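Local coordinates for protein 2-hydroxyisobutyryl-CoA synthetase (Aquincola tertiaricarbonis, PDB 6HE0) that is a CoA synthetase of the ANL superfamily, with an AMP-binding domain followed by a smaller C-terminal domain, at residues 297-302 with 360-365. Sequence-based numbering, arbitrary orientation.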
ATOM      1  N   MET A 297       9.199  -0.209 -25.859  1.00 29.52           N
ATOM      2  CA  MET A 297       9.446  -1.334 -24.973  1.00 28.82           C
ATOM      3  C   MET A 297      10.032  -2.546 -25.623  1.00 33.02           C
ATOM      4  O   MET A 297       9.745  -2.829 -26.764  1.00 34.46           O
ATOM      5  CB  MET A 297       8.137  -1.723 -24.269  1.00 30.31           C
ATOM      6  CG  MET A 297       7.450  -0.550 -23.603  1.00 33.17           C
ATOM      7  SD  MET A 297       6.013  -1.000 -22.651  1.00 36.68           S
ATOM      8  CE  MET A 297       4.833  -1.133 -23.885  1.00 32.81           C
ATOM      9  N   LEU A 298      10.767  -3.320 -24.855  1.00 30.16           N
ATOM     10  CA  LEU A 298      11.302  -4.607 -25.273  1.00 31.05           C
ATOM     11  C   LEU A 298      10.374  -5.685 -24.741  1.00 31.94           C
ATOM     12  O   LEU A 298       9.799  -5.523 -23.652  1.00 28.92           O
ATOM     13  CB  LEU A 298      12.708  -4.786 -24.694  1.00 32.21           C
ATOM     14  CG  LEU A 298      13.914  -4.705 -25.635  1.00 39.14           C
ATOM     15  CD1 LEU A 298      13.858  -3.520 -26.615  1.00 39.14           C
ATOM     16  CD2 LEU A 298      15.191  -4.689 -24.848  1.00 41.10           C
ATOM     17  N   CYS A 299      10.186  -6.759 -25.530  1.00 30.44           N
ATOM     18  CA  CYS A 299       9.400  -7.936 -25.146  1.00 31.32           C
ATOM     19  C   CYS A 299      10.378  -8.943 -24.573  1.00 34.66           C
ATOM     20  O   CYS A 299      11.117  -9.571 -25.338  1.00 33.99           O
ATOM     21  CB  CYS A 299       8.654  -8.522 -26.343  1.00 32.98           C
ATOM     22  SG  CYS A 299       7.447  -7.402 -27.075  1.00 36.43           S
ATOM     23  N   TRP A 300      10.422  -9.059 -23.233  1.00 30.78           N
ATOM     24  CA  TRP A 300      11.325  -9.957 -22.491  1.00 31.27           C
ATOM     25  C   TRP A 300      10.745 -11.376 -22.583  1.00 36.36           C
ATOM     26  O   TRP A 300      10.140 -11.873 -21.631  1.00 36.93           O
ATOM     27  CB  TRP A 300      11.433  -9.461 -21.036  1.00 28.51           C
ATOM     28  CG  TRP A 300      12.105  -8.126 -20.909  1.00 29.14           C
ATOM     29  CD1 TRP A 300      11.621  -6.907 -21.314  1.00 31.42           C
ATOM     30  CD2 TRP A 300      13.382  -7.872 -20.310  1.00 29.27           C
ATOM     31  NE1 TRP A 300      12.537  -5.918 -21.036  1.00 30.82           N
ATOM     32  CE2 TRP A 300      13.625  -6.479 -20.413  1.00 33.19           C
ATOM     33  CE3 TRP A 300      14.351  -8.690 -19.688  1.00 30.44           C
ATOM     34  CZ2 TRP A 300      14.799  -5.884 -19.918  1.00 32.52           C
ATOM     35  CZ3 TRP A 300      15.517  -8.100 -19.213  1.00 31.82           C
ATOM     36  CH2 TRP A 300      15.729  -6.714 -19.325  1.00 32.20           C
ATOM     37  N   GLN A 301      10.922 -12.001 -23.760  1.00 32.51           N
ATOM     38  CA  GLN A 301      10.329 -13.274 -24.212  1.00 32.52           C
ATOM     39  C   GLN A 301      10.496 -14.487 -23.299  1.00 38.14           C
ATOM     40  O   GLN A 301       9.588 -15.323 -23.290  1.00 37.23           O
ATOM     41  CB  GLN A 301      10.793 -13.650 -25.629  1.00 34.20           C
ATOM     42  CG  GLN A 301      10.380 -12.650 -26.717  1.00 34.15           C
ATOM     43  CD  GLN A 301       8.895 -12.433 -26.804  1.00 47.07           C
ATOM     44  OE1 GLN A 301       8.244 -11.943 -25.861  1.00 39.11           O
ATOM     45  NE2 GLN A 301       8.331 -12.799 -27.943  1.00 35.33           N
ATOM     46  N   ASP A 302      11.625 -14.609 -22.569  1.00 35.85           N
ATOM     47  CA  ASP A 302      11.860 -15.751 -21.673  1.00 36.64           C
ATOM     48  C   ASP A 302      11.222 -15.601 -20.284  1.00 40.19           C
ATOM     49  O   ASP A 302      11.392 -16.481 -19.440  1.00 42.57           O
ATOM     50  CB  ASP A 302      13.354 -16.050 -21.560  1.00 39.79           C
ATOM     51  CG  ASP A 302      14.128 -14.821 -21.169  1.00 44.67           C
ATOM     52  OD1 ASP A 302      14.398 -13.986 -22.060  1.00 45.18           O
ATOM     53  OD2 ASP A 302      14.369 -14.641 -19.966  1.00 43.98           O
ATOM     54  N   PRO A 360      12.297  -8.895 -29.326  1.00 32.30           N
ATOM     55  CA  PRO A 360      11.414  -8.065 -30.176  1.00 33.09           C
ATOM     56  C   PRO A 360      11.145  -6.737 -29.458  1.00 39.49           C
ATOM     57  O   PRO A 360      11.222  -6.651 -28.220  1.00 40.17           O
ATOM     58  CB  PRO A 360      10.104  -8.877 -30.261  1.00 34.30           C
ATOM     59  CG  PRO A 360      10.462 -10.268 -29.858  1.00 38.14           C
ATOM     60  CD  PRO A 360      11.619 -10.130 -28.888  1.00 33.72           C
ATOM     61  N   ARG A 361      10.895  -5.687 -30.226  1.00 34.91           N
ATOM     62  CA  ARG A 361      10.660  -4.374 -29.661  1.00 32.28           C
ATOM     63  C   ARG A 361       9.289  -3.839 -30.091  1.00 34.94           C
ATOM     64  O   ARG A 361       8.819  -4.130 -31.186  1.00 33.25           O
ATOM     65  CB  ARG A 361      11.785  -3.426 -30.127  1.00 29.75           C
ATOM     66  CG  ARG A 361      11.799  -2.080 -29.438  1.00 34.69           C
ATOM     67  CD  ARG A 361      12.893  -1.206 -29.985  1.00 43.05           C
ATOM     68  NE  ARG A 361      13.230  -0.142 -29.039  1.00 46.06           N
ATOM     69  CZ  ARG A 361      14.193   0.750 -29.229  1.00 59.81           C
ATOM     70  NH1 ARG A 361      14.930   0.721 -30.337  1.00 52.04           N
ATOM     71  NH2 ARG A 361      14.436   1.675 -28.310  1.00 41.05           N
ATOM     72  N   LEU A 362       8.686  -3.021 -29.223  1.00 31.93           N
ATOM     73  CA  LEU A 362       7.447  -2.257 -29.419  1.00 31.28           C
ATOM     74  C   LEU A 362       7.980  -0.791 -29.524  1.00 35.61           C
ATOM     75  O   LEU A 362       8.103  -0.122 -28.505  1.00 33.24           O
ATOM     76  CB  LEU A 362       6.479  -2.455 -28.206  1.00 29.55           C
ATOM     77  CG  LEU A 362       6.141  -3.928 -27.808  1.00 30.89           C
ATOM     78  CD1 LEU A 362       5.045  -3.996 -26.778  1.00 27.17           C
ATOM     79  CD2 LEU A 362       5.810  -4.802 -29.016  1.00 28.02           C
ATOM     80  N   PRO A 363       8.429  -0.332 -30.731  1.00 33.71           N
ATOM     81  CA  PRO A 363       9.093   0.988 -30.825  1.00 33.09           C
ATOM     82  C   PRO A 363       8.275   2.187 -30.393  1.00 35.32           C
ATOM     83  O   PRO A 363       8.882   3.187 -30.007  1.00 36.10           O
ATOM     84  CB  PRO A 363       9.522   1.084 -32.295  1.00 35.32           C
ATOM     85  CG  PRO A 363       8.700   0.090 -33.013  1.00 39.71           C
ATOM     86  CD  PRO A 363       8.449  -1.022 -32.038  1.00 35.02           C
ATOM     87  N   GLN A 364       6.932   2.080 -30.382  1.00 30.95           N
ATOM     88  CA  GLN A 364       6.037   3.172 -29.924  1.00 29.81           C
ATOM     89  C   GLN A 364       5.153   2.753 -28.738  1.00 30.29           C
ATOM     90  O   GLN A 364       4.097   3.346 -28.484  1.00 28.64           O
ATOM     91  CB  GLN A 364       5.164   3.661 -31.081  1.00 32.16           C
ATOM     92  CG  GLN A 364       5.894   4.567 -32.072  1.00 53.64           C
ATOM     93  CD  GLN A 364       5.165   4.588 -33.390  1.00 91.35           C
ATOM     94  OE1 GLN A 364       3.989   4.987 -33.485  1.00 87.07           O
ATOM     95  NE2 GLN A 364       5.842   4.125 -34.435  1.00 92.35           N
ATOM     96  N   GLY A 365       5.593   1.747 -28.002  1.00 27.26           N
ATOM     97  CA  GLY A 365       4.813   1.239 -26.876  1.00 26.96           C
ATOM     98  C   GLY A 365       3.514   0.607 -27.351  1.00 32.30           C
ATOM     99  O   GLY A 365       3.428   0.050 -28.466  1.00 30.57           O
TER
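Met297 and Leu362 form an antiparallel hydrogen-bonded pair closed by two backbone bonds. Leu362 N gives a nearly straight bond to Met297 O at 2.7 Å, with an N-H...O angle of 174°. In return, Met297 N reaches Leu362 O at 2.9 Å. That second acceptor is gripped twice, because Gly365 N approaches it from the opposite face of the carbonyl plane and closes the type I turn from Leu362 to Gly365. Two residues along, Cys299 N donates to Pro360 O at 2.9 Å; Leu298 and Arg361 form the non-hydrogen-bonded pair between.

On the face carrying Met297, Cys299 and Leu362, the two methyl branches of Leu362 part company. CD2 meets Cys299 SG at 3.6 Å, whereas CD1 is turned to the thioether end of Met297. The Met297 chain bends at its last torsion (chi3 -81°), bringing CE over Gly365 CA at 3.8 Å. Val287, from the other edge strand, also touches Met297 and Leu362.

On the opposite face, Leu298 CD1 lies against the aliphatic root of Arg361, 3.8 Å from CG; the arginine chain then runs out extended toward Ser293 and Asn353. Beyond the paired strands, Gln301 CG rests on Pro360 CD at 3.5 Å. The bend at chi2 (-58°) folds its amide back beside the proline ring, where NE2 is held by Thr306 O.

Strand 297-299 thus sits in the middle of a small three-stranded antiparallel sheet, between 287-288 and 361-362. With the side chain of Met297 about 5 Å from the bound AMP, this sheet adjoins the nucleotide pocket of the AMP-binding fold.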